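Sigma-54 interaction domain protein (Enterococcus faecalis, PDB 3GDW) is of unknown function, but this piece of a probable ATP- and DNA-binding regulator is a domain related to the phosphotransferase system fructose IIA component. Local coordinates at residues M47-K59 and L75-I88. Sequence-based numbering, arbitrary orientation.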
HETATM    1  N   MSE B  47     -19.850  -0.700  -3.101  1.00 25.24           N
HETATM    2  CA  MSE B  47     -18.824   0.192  -2.533  1.00 26.12           C
HETATM    3  C   MSE B  47     -18.954   1.604  -3.107  1.00 25.45           C
HETATM    4  O   MSE B  47     -18.893   2.591  -2.373  1.00 24.98           O
HETATM    5  CB  MSE B  47     -17.425  -0.341  -2.795  1.00 25.78           C
HETATM    6  CG  MSE B  47     -16.340   0.599  -2.300  1.00 29.08           C
HETATM    7 SE   MSE B  47     -16.494   0.889  -0.314  0.75 40.72          SE
HETATM    8  CE  MSE B  47     -15.941  -0.712   0.152  1.00 23.81           C
ATOM      9  N   TYR B  48     -19.159   1.691  -4.412  1.00 25.53           N
ATOM     10  CA  TYR B  48     -19.345   2.986  -5.035  1.00 25.90           C
ATOM     11  C   TYR B  48     -20.494   3.724  -4.348  1.00 26.16           C
ATOM     12  O   TYR B  48     -20.396   4.914  -4.073  1.00 25.86           O
ATOM     13  CB  TYR B  48     -19.646   2.862  -6.525  1.00 26.21           C
ATOM     14  CG  TYR B  48     -19.937   4.230  -7.072  1.00 27.13           C
ATOM     15  CD1 TYR B  48     -18.910   5.165  -7.199  1.00 27.89           C
ATOM     16  CD2 TYR B  48     -21.239   4.618  -7.385  1.00 27.30           C
ATOM     17  CE1 TYR B  48     -19.164   6.449  -7.649  1.00 30.22           C
ATOM     18  CE2 TYR B  48     -21.508   5.910  -7.857  1.00 28.50           C
ATOM     19  CZ  TYR B  48     -20.462   6.820  -7.974  1.00 28.83           C
ATOM     20  OH  TYR B  48     -20.684   8.100  -8.429  1.00 30.73           O
ATOM     21  N   GLU B  49     -21.585   3.011  -4.073  1.00 26.72           N
ATOM     22  CA  GLU B  49     -22.763   3.653  -3.508  1.00 28.13           C
ATOM     23  C   GLU B  49     -22.490   4.169  -2.079  1.00 28.17           C
ATOM     24  O   GLU B  49     -22.999   5.225  -1.702  1.00 28.70           O
ATOM     25  CB  GLU B  49     -23.997   2.741  -3.589  1.00 28.20           C
ATOM     26  CG  GLU B  49     -24.446   2.510  -5.009  1.00 32.25           C
ATOM     27  CD  GLU B  49     -25.649   1.586  -5.148  1.00 36.95           C
ATOM     28  OE1 GLU B  49     -26.361   1.325  -4.145  1.00 39.18           O
ATOM     29  OE2 GLU B  49     -25.882   1.121  -6.287  1.00 38.31           O
ATOM     30  N   GLN B  50     -21.668   3.447  -1.313  1.00 27.65           N
ATOM     31  CA  GLN B  50     -21.233   3.918   0.014  1.00 28.57           C
ATOM     32  C   GLN B  50     -20.484   5.241  -0.116  1.00 28.00           C
ATOM     33  O   GLN B  50     -20.720   6.192   0.631  1.00 27.52           O
ATOM     34  CB  GLN B  50     -20.262   2.912   0.652  1.00 28.87           C
ATOM     35  CG  GLN B  50     -20.881   1.587   1.001  1.00 33.04           C
ATOM     36  CD  GLN B  50     -21.728   1.700   2.237  1.00 37.13           C
ATOM     37  OE1 GLN B  50     -21.242   2.123   3.296  1.00 38.46           O
ATOM     38  NE2 GLN B  50     -22.995   1.325   2.122  1.00 35.43           N
ATOM     39  N   LEU B  51     -19.552   5.287  -1.065  1.00 28.50           N
ATOM     40  CA  LEU B  51     -18.736   6.477  -1.249  1.00 28.25           C
ATOM     41  C   LEU B  51     -19.584   7.654  -1.754  1.00 28.76           C
ATOM     42  O   LEU B  51     -19.511   8.774  -1.239  1.00 28.37           O
ATOM     43  CB  LEU B  51     -17.583   6.164  -2.197  1.00 28.53           C
ATOM     44  CG  LEU B  51     -16.850   7.366  -2.747  1.00 26.17           C
ATOM     45  CD1 LEU B  51     -15.989   8.026  -1.631  1.00 28.61           C
ATOM     46  CD2 LEU B  51     -15.999   6.883  -3.896  1.00 26.63           C
ATOM     47  N   ARG B  52     -20.390   7.385  -2.769  1.00 29.24           N
ATOM     48  CA  ARG B  52     -21.220   8.403  -3.381  1.00 30.26           C
ATOM     49  C   ARG B  52     -22.168   9.027  -2.347  1.00 31.82           C
ATOM     50  O   ARG B  52     -22.350  10.256  -2.322  1.00 31.43           O
ATOM     51  CB  ARG B  52     -22.018   7.774  -4.528  1.00 30.14           C
ATOM     52  CG  ARG B  52     -22.854   8.734  -5.362  1.00 30.61           C
ATOM     53  CD  ARG B  52     -24.251   8.958  -4.800  1.00 34.13           C
ATOM     54  NE  ARG B  52     -24.920   7.728  -4.363  1.00 36.62           N
ATOM     55  CZ  ARG B  52     -25.391   6.774  -5.168  1.00 35.82           C
ATOM     56  NH1 ARG B  52     -25.278   6.868  -6.480  1.00 35.66           N
ATOM     57  NH2 ARG B  52     -25.971   5.705  -4.637  1.00 37.93           N
ATOM     58  N   ASN B  53     -22.780   8.181  -1.514  1.00 32.95           N
ATOM     59  CA  ASN B  53     -23.694   8.653  -0.489  1.00 35.05           C
ATOM     60  C   ASN B  53     -23.051   9.602   0.525  1.00 36.36           C
ATOM     61  O   ASN B  53     -23.667  10.594   0.934  1.00 36.95           O
ATOM     62  CB  ASN B  53     -24.357   7.472   0.227  1.00 35.27           C
ATOM     63  CG  ASN B  53     -25.279   6.684  -0.684  1.00 35.39           C
ATOM     64  OD1 ASN B  53     -25.718   7.168  -1.710  1.00 34.78           O
ATOM     65  ND2 ASN B  53     -25.566   5.451  -0.306  1.00 40.11           N
ATOM     66  N   GLN B  54     -21.822   9.314   0.938  1.00 37.62           N
ATOM     67  CA  GLN B  54     -21.163  10.223   1.863  1.00 39.05           C
ATOM     68  C   GLN B  54     -20.747  11.522   1.170  1.00 39.30           C
ATOM     69  O   GLN B  54     -20.933  12.614   1.720  1.00 39.48           O
ATOM     70  CB  GLN B  54     -19.985   9.576   2.556  1.00 39.06           C
ATOM     71  CG  GLN B  54     -19.583  10.383   3.793  1.00 43.81           C
ATOM     72  CD  GLN B  54     -18.364   9.830   4.484  1.00 47.99           C
ATOM     73  OE1 GLN B  54     -18.204   8.610   4.588  1.00 50.23           O
ATOM     74  NE2 GLN B  54     -17.484  10.725   4.965  1.00 49.51           N
ATOM     75  N   VAL B  55     -20.192  11.396  -0.038  1.00 39.24           N
ATOM     76  CA  VAL B  55     -19.836  12.551  -0.844  1.00 39.17           C
ATOM     77  C   VAL B  55     -21.048  13.485  -0.999  1.00 40.13           C
ATOM     78  O   VAL B  55     -20.932  14.696  -0.770  1.00 39.83           O
ATOM     79  CB  VAL B  55     -19.234  12.116  -2.211  1.00 38.87           C
ATOM     80  CG1 VAL B  55     -19.230  13.264  -3.202  1.00 38.33           C
ATOM     81  CG2 VAL B  55     -17.815  11.582  -2.017  1.00 36.88           C
ATOM     82  N   ILE B  56     -22.206  12.917  -1.345  1.00 40.72           N
ATOM     83  CA  ILE B  56     -23.428  13.702  -1.589  1.00 41.55           C
ATOM     84  C   ILE B  56     -23.864  14.496  -0.350  1.00 42.44           C
ATOM     85  O   ILE B  56     -24.219  15.677  -0.449  1.00 42.46           O
ATOM     86  CB  ILE B  56     -24.582  12.823  -2.156  1.00 41.38           C
ATOM     87  CG1 ILE B  56     -24.338  12.561  -3.650  1.00 41.32           C
ATOM     88  CG2 ILE B  56     -25.953  13.472  -1.881  1.00 42.10           C
ATOM     89  CD1 ILE B  56     -25.485  11.883  -4.424  1.00 43.53           C
ATOM     90  N   THR B  57     -23.808  13.841   0.805  1.00 43.14           N
ATOM     91  CA  THR B  57     -24.075  14.464   2.096  1.00 44.34           C
ATOM     92  C   THR B  57     -23.189  15.680   2.332  1.00 44.65           C
ATOM     93  O   THR B  57     -23.674  16.750   2.675  1.00 44.49           O
ATOM     94  CB  THR B  57     -23.826  13.453   3.242  1.00 44.33           C
ATOM     95  OG1 THR B  57     -24.783  12.390   3.148  1.00 45.23           O
ATOM     96  CG2 THR B  57     -23.933  14.121   4.605  1.00 45.05           C
ATOM     97  N   GLN B  58     -21.886  15.499   2.141  1.00 45.33           N
ATOM     98  CA  GLN B  58     -20.903  16.510   2.501  1.00 46.06           C
ATOM     99  C   GLN B  58     -20.548  17.440   1.343  1.00 46.29           C
ATOM    100  O   GLN B  58     -19.537  18.146   1.412  1.00 46.86           O
ATOM    101  CB  GLN B  58     -19.637  15.830   2.992  1.00 46.08           C
ATOM    102  CG  GLN B  58     -19.867  14.728   3.986  1.00 48.06           C
ATOM    103  CD  GLN B  58     -18.560  14.201   4.545  1.00 51.39           C
ATOM    104  OE1 GLN B  58     -17.575  14.060   3.827  1.00 51.15           O
ATOM    105  NE2 GLN B  58     -18.544  13.919   5.844  1.00 54.01           N
ATOM    106  N   LYS B  59     -21.367  17.442   0.293  1.00 46.18           N
ATOM    107  CA  LYS B  59     -21.093  18.226  -0.912  1.00 46.63           C
ATOM    108  C   LYS B  59     -20.551  19.635  -0.610  1.00 46.54           C
ATOM    109  O   LYS B  59     -19.536  20.054  -1.184  1.00 46.32           O
ATOM    110  CB  LYS B  59     -22.337  18.320  -1.796  1.00 46.73           C
ATOM    111  CG  LYS B  59     -22.064  18.949  -3.158  1.00 48.05           C
ATOM    112  CD  LYS B  59     -23.304  18.966  -4.025  1.00 49.57           C
ATOM    113  CE  LYS B  59     -22.925  19.064  -5.491  1.00 51.06           C
ATOM    114  NZ  LYS B  59     -22.546  17.737  -6.061  1.00 51.08           N
ATOM    115  N   LEU B  75     -11.724   0.172  -8.482  1.00 30.03           N
ATOM    116  CA  LEU B  75     -11.896   1.293  -7.585  1.00 30.65           C
ATOM    117  C   LEU B  75     -11.472   2.647  -8.197  1.00 31.48           C
ATOM    118  O   LEU B  75     -12.091   3.666  -7.920  1.00 32.16           O
ATOM    119  CB  LEU B  75     -11.239   1.008  -6.223  1.00 29.41           C
ATOM    120  CG  LEU B  75     -11.704  -0.208  -5.389  1.00 29.22           C
ATOM    121  CD1 LEU B  75     -10.981  -0.278  -4.062  1.00 25.84           C
ATOM    122  CD2 LEU B  75     -13.194  -0.182  -5.129  1.00 29.42           C
ATOM    123  N   ASN B  76     -10.454   2.678  -9.051  1.00 32.90           N
ATOM    124  CA  ASN B  76     -10.065   3.980  -9.597  1.00 33.97           C
ATOM    125  C   ASN B  76     -11.122   4.614 -10.478  1.00 33.94           C
ATOM    126  O   ASN B  76     -11.239   5.847 -10.510  1.00 35.36           O
ATOM    127  CB  ASN B  76      -8.707   3.977 -10.300  1.00 35.02           C
ATOM    128  CG  ASN B  76      -7.779   5.053  -9.725  1.00 36.86           C
ATOM    129  OD1 ASN B  76      -7.821   5.322  -8.514  1.00 39.72           O
ATOM    130  ND2 ASN B  76      -6.940   5.657 -10.566  1.00 37.48           N
ATOM    131  N   SER B  77     -11.913   3.782 -11.155  1.00 32.64           N
ATOM    132  CA  SER B  77     -13.019   4.281 -11.963  1.00 31.60           C
ATOM    133  C   SER B  77     -14.017   5.124 -11.173  1.00 30.74           C
ATOM    134  O   SER B  77     -14.784   5.873 -11.761  1.00 29.49           O
ATOM    135  CB  SER B  77     -13.743   3.128 -12.642  1.00 31.84           C
ATOM    136  OG  SER B  77     -14.391   2.328 -11.685  1.00 32.51           O
ATOM    137  N   PHE B  78     -13.998   5.021  -9.841  1.00 29.82           N
ATOM    138  CA  PHE B  78     -14.948   5.792  -9.016  1.00 29.59           C
ATOM    139  C   PHE B  78     -14.692   7.282  -9.126  1.00 29.58           C
ATOM    140  O   PHE B  78     -15.607   8.078  -8.943  1.00 29.08           O
ATOM    141  CB  PHE B  78     -14.894   5.415  -7.520  1.00 29.27           C
ATOM    142  CG  PHE B  78     -15.335   4.019  -7.214  1.00 29.09           C
ATOM    143  CD1 PHE B  78     -15.893   3.198  -8.194  1.00 28.02           C
ATOM    144  CD2 PHE B  78     -15.230   3.537  -5.914  1.00 28.59           C
ATOM    145  CE1 PHE B  78     -16.313   1.903  -7.891  1.00 28.93           C
ATOM    146  CE2 PHE B  78     -15.655   2.248  -5.590  1.00 28.82           C
ATOM    147  CZ  PHE B  78     -16.187   1.423  -6.580  1.00 30.57           C
ATOM    148  N   GLY B  79     -13.444   7.653  -9.396  1.00 29.84           N
ATOM    149  CA  GLY B  79     -13.080   9.069  -9.456  1.00 31.22           C
ATOM    150  C   GLY B  79     -13.861   9.811 -10.518  1.00 31.94           C
ATOM    151  O   GLY B  79     -14.494  10.832 -10.243  1.00 32.49           O
ATOM    152  N   ASN B  80     -13.828   9.290 -11.738  1.00 32.44           N
ATOM    153  CA  ASN B  80     -14.555   9.918 -12.807  1.00 33.74           C
ATOM    154  C   ASN B  80     -16.061   9.764 -12.586  1.00 33.33           C
ATOM    155  O   ASN B  80     -16.817  10.681 -12.889  1.00 33.59           O
ATOM    156  CB  ASN B  80     -14.123   9.380 -14.175  1.00 33.99           C
ATOM    157  CG  ASN B  80     -14.952   9.949 -15.314  1.00 37.32           C
ATOM    158  OD1 ASN B  80     -15.176  11.161 -15.392  1.00 41.38           O
ATOM    159  ND2 ASN B  80     -15.429   9.073 -16.200  1.00 40.12           N
HETATM  160  N   MSE B  81     -16.486   8.622 -12.040  1.00 32.86           N
HETATM  161  CA  MSE B  81     -17.911   8.389 -11.770  1.00 32.73           C
HETATM  162  C   MSE B  81     -18.482   9.445 -10.833  1.00 32.09           C
HETATM  163  O   MSE B  81     -19.564   9.964 -11.068  1.00 31.60           O
HETATM  164  CB  MSE B  81     -18.141   7.000 -11.177  1.00 33.05           C
HETATM  165  CG  MSE B  81     -18.462   5.935 -12.200  1.00 36.07           C
HETATM  166 SE   MSE B  81     -18.336   4.150 -11.416  0.75 42.15          SE
HETATM  167  CE  MSE B  81     -18.220   3.095 -13.072  1.00 42.59           C
ATOM    168  N   LEU B  82     -17.750   9.756  -9.768  1.00 31.97           N
ATOM    169  CA  LEU B  82     -18.181  10.777  -8.810  1.00 32.45           C
ATOM    170  C   LEU B  82     -18.241  12.155  -9.434  1.00 32.50           C
ATOM    171  O   LEU B  82     -19.167  12.917  -9.167  1.00 33.02           O
ATOM    172  CB  LEU B  82     -17.227  10.849  -7.619  1.00 32.30           C
ATOM    173  CG  LEU B  82     -17.379  10.071  -6.330  1.00 31.93           C
ATOM    174  CD1 LEU B  82     -16.244  10.563  -5.387  1.00 28.94           C
ATOM    175  CD2 LEU B  82     -18.765  10.221  -5.669  1.00 29.66           C
ATOM    176  N   PHE B  83     -17.231  12.498 -10.231  1.00 33.43           N
ATOM    177  CA  PHE B  83     -17.243  13.780 -10.942  1.00 33.74           C
ATOM    178  C   PHE B  83     -18.458  13.898 -11.867  1.00 34.04           C
ATOM    179  O   PHE B  83     -19.149  14.908 -11.833  1.00 33.44           O
ATOM    180  CB  PHE B  83     -15.960  14.030 -11.741  1.00 33.60           C
ATOM    181  CG  PHE B  83     -16.058  15.231 -12.639  1.00 34.55           C
ATOM    182  CD1 PHE B  83     -16.035  16.515 -12.103  1.00 34.83           C
ATOM    183  CD2 PHE B  83     -16.221  15.080 -14.011  1.00 34.15           C
ATOM    184  CE1 PHE B  83     -16.146  17.634 -12.925  1.00 34.09           C
ATOM    185  CE2 PHE B  83     -16.342  16.191 -14.840  1.00 34.13           C
ATOM    186  CZ  PHE B  83     -16.302  17.470 -14.298  1.00 34.81           C
ATOM    187  N   GLU B  84     -18.698  12.871 -12.688  1.00 35.03           N
ATOM    188  CA  GLU B  84     -19.859  12.843 -13.589  1.00 36.08           C
ATOM    189  C   GLU B  84     -21.171  12.983 -12.819  1.00 36.38           C
ATOM    190  O   GLU B  84     -22.063  13.685 -13.265  1.00 36.43           O
ATOM    191  CB  GLU B  84     -19.915  11.543 -14.401  1.00 36.42           C
ATOM    192  CG  GLU B  84     -18.783  11.320 -15.388  1.00 37.83           C
ATOM    193  CD  GLU B  84     -18.742  12.355 -16.487  1.00 39.93           C
ATOM    194  OE1 GLU B  84     -19.791  12.621 -17.124  1.00 39.11           O
ATOM    195  OE2 GLU B  84     -17.641  12.905 -16.707  1.00 41.82           O
ATOM    196  N   GLU B  85     -21.287  12.289 -11.684  1.00 36.69           N
ATOM    197  CA  GLU B  85     -22.538  12.251 -10.911  1.00 36.93           C
ATOM    198  C   GLU B  85     -22.777  13.498 -10.041  1.00 37.05           C
ATOM    199  O   GLU B  85     -23.903  13.986  -9.951  1.00 37.13           O
ATOM    200  CB  GLU B  85     -22.624  10.972 -10.057  1.00 36.52           C
ATOM    201  CG  GLU B  85     -23.947  10.821  -9.273  1.00 36.35           C
ATOM    202  CD  GLU B  85     -24.140   9.437  -8.651  1.00 36.70           C
ATOM    203  OE1 GLU B  85     -23.335   8.514  -8.937  1.00 34.83           O
ATOM    204  OE2 GLU B  85     -25.114   9.269  -7.877  1.00 37.13           O
ATOM    205  N   THR B  86     -21.729  13.998  -9.397  1.00 37.34           N
ATOM    206  CA  THR B  86     -21.866  15.116  -8.457  1.00 37.34           C
ATOM    207  C   THR B  86     -21.307  16.432  -9.019  1.00 37.24           C
ATOM    208  O   THR B  86     -21.634  17.510  -8.527  1.00 37.63           O
ATOM    209  CB  THR B  86     -21.134  14.837  -7.107  1.00 37.45           C
ATOM    210  OG1 THR B  86     -19.727  14.968  -7.305  1.00 36.43           O
ATOM    211  CG2 THR B  86     -21.437  13.447  -6.569  1.00 37.21           C
ATOM    212  N   GLY B  87     -20.433  16.350 -10.016  1.00 37.10           N
ATOM    213  CA  GLY B  87     -19.767  17.552 -10.531  1.00 36.48           C
ATOM    214  C   GLY B  87     -18.644  18.076  -9.638  1.00 36.32           C
ATOM    215  O   GLY B  87     -18.072  19.132  -9.920  1.00 36.52           O
ATOM    216  N   ILE B  88     -18.332  17.352  -8.567  1.00 35.36           N
ATOM    217  CA  ILE B  88     -17.212  17.704  -7.696  1.00 35.30           C
ATOM    218  C   ILE B  88     -15.924  17.214  -8.351  1.00 34.76           C
ATOM    219  O   ILE B  88     -15.832  16.046  -8.743  1.00 34.81           O
ATOM    220  CB  ILE B  88     -17.358  17.075  -6.285  1.00 35.24           C
ATOM    221  CG1 ILE B  88     -18.618  17.587  -5.573  1.00 36.42           C
ATOM    222  CG2 ILE B  88     -16.103  17.309  -5.443  1.00 36.05           C
ATOM    223  CD1 ILE B  88     -18.534  19.053  -5.128  1.00 38.41           C
TER
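Tyr48 of helix 44-57 enters helix 78-86 as a knob in a hole formed by Phe78, Met81, Leu82 and Glu85, and its side chain, followed outward, shows how one residue can join a core to a surface. Tyr48 CB lies over a face of the Phe78 ring, a CH-pi contact 3.9 Å from the ring centroid. With CG anti to the backbone N (chi1 175°), the tyrosine ring is carried across toward helix 78-86 and turns its edge to the same phenylalanine face, a T-shaped pair with planes at 64°. Further out, Tyr48 CE1 meets Met81 CB at 3.7 Å, while the selenium of that selenomethionine stands over one face of the Tyr48 ring, a Met-aromatic contact; Arg52 CB lies on the other. At the tip, Tyr48 OH donates to Glu85 OE1 (2.7 Å) from above the carboxylate plane. Glu85 OE2 accepts Arg52 NH1 on its syn lone pair at 2.8 Å, a salt bridge, so both oxygens are gripped. A hydrogen bond from Arg52 NE to Asn53 OD1 steadies the guanidinium. Beneath, Leu82 packs on Leu51 and Val55; Lys59 NZ donates a hydrogen bond to Thr86 O at the C-terminal end of helix 78-86. The two helix segments cross at -44°, adjacent on one face of a parallel sheet, as in the alpha/beta fold of mannose-type IIA domains.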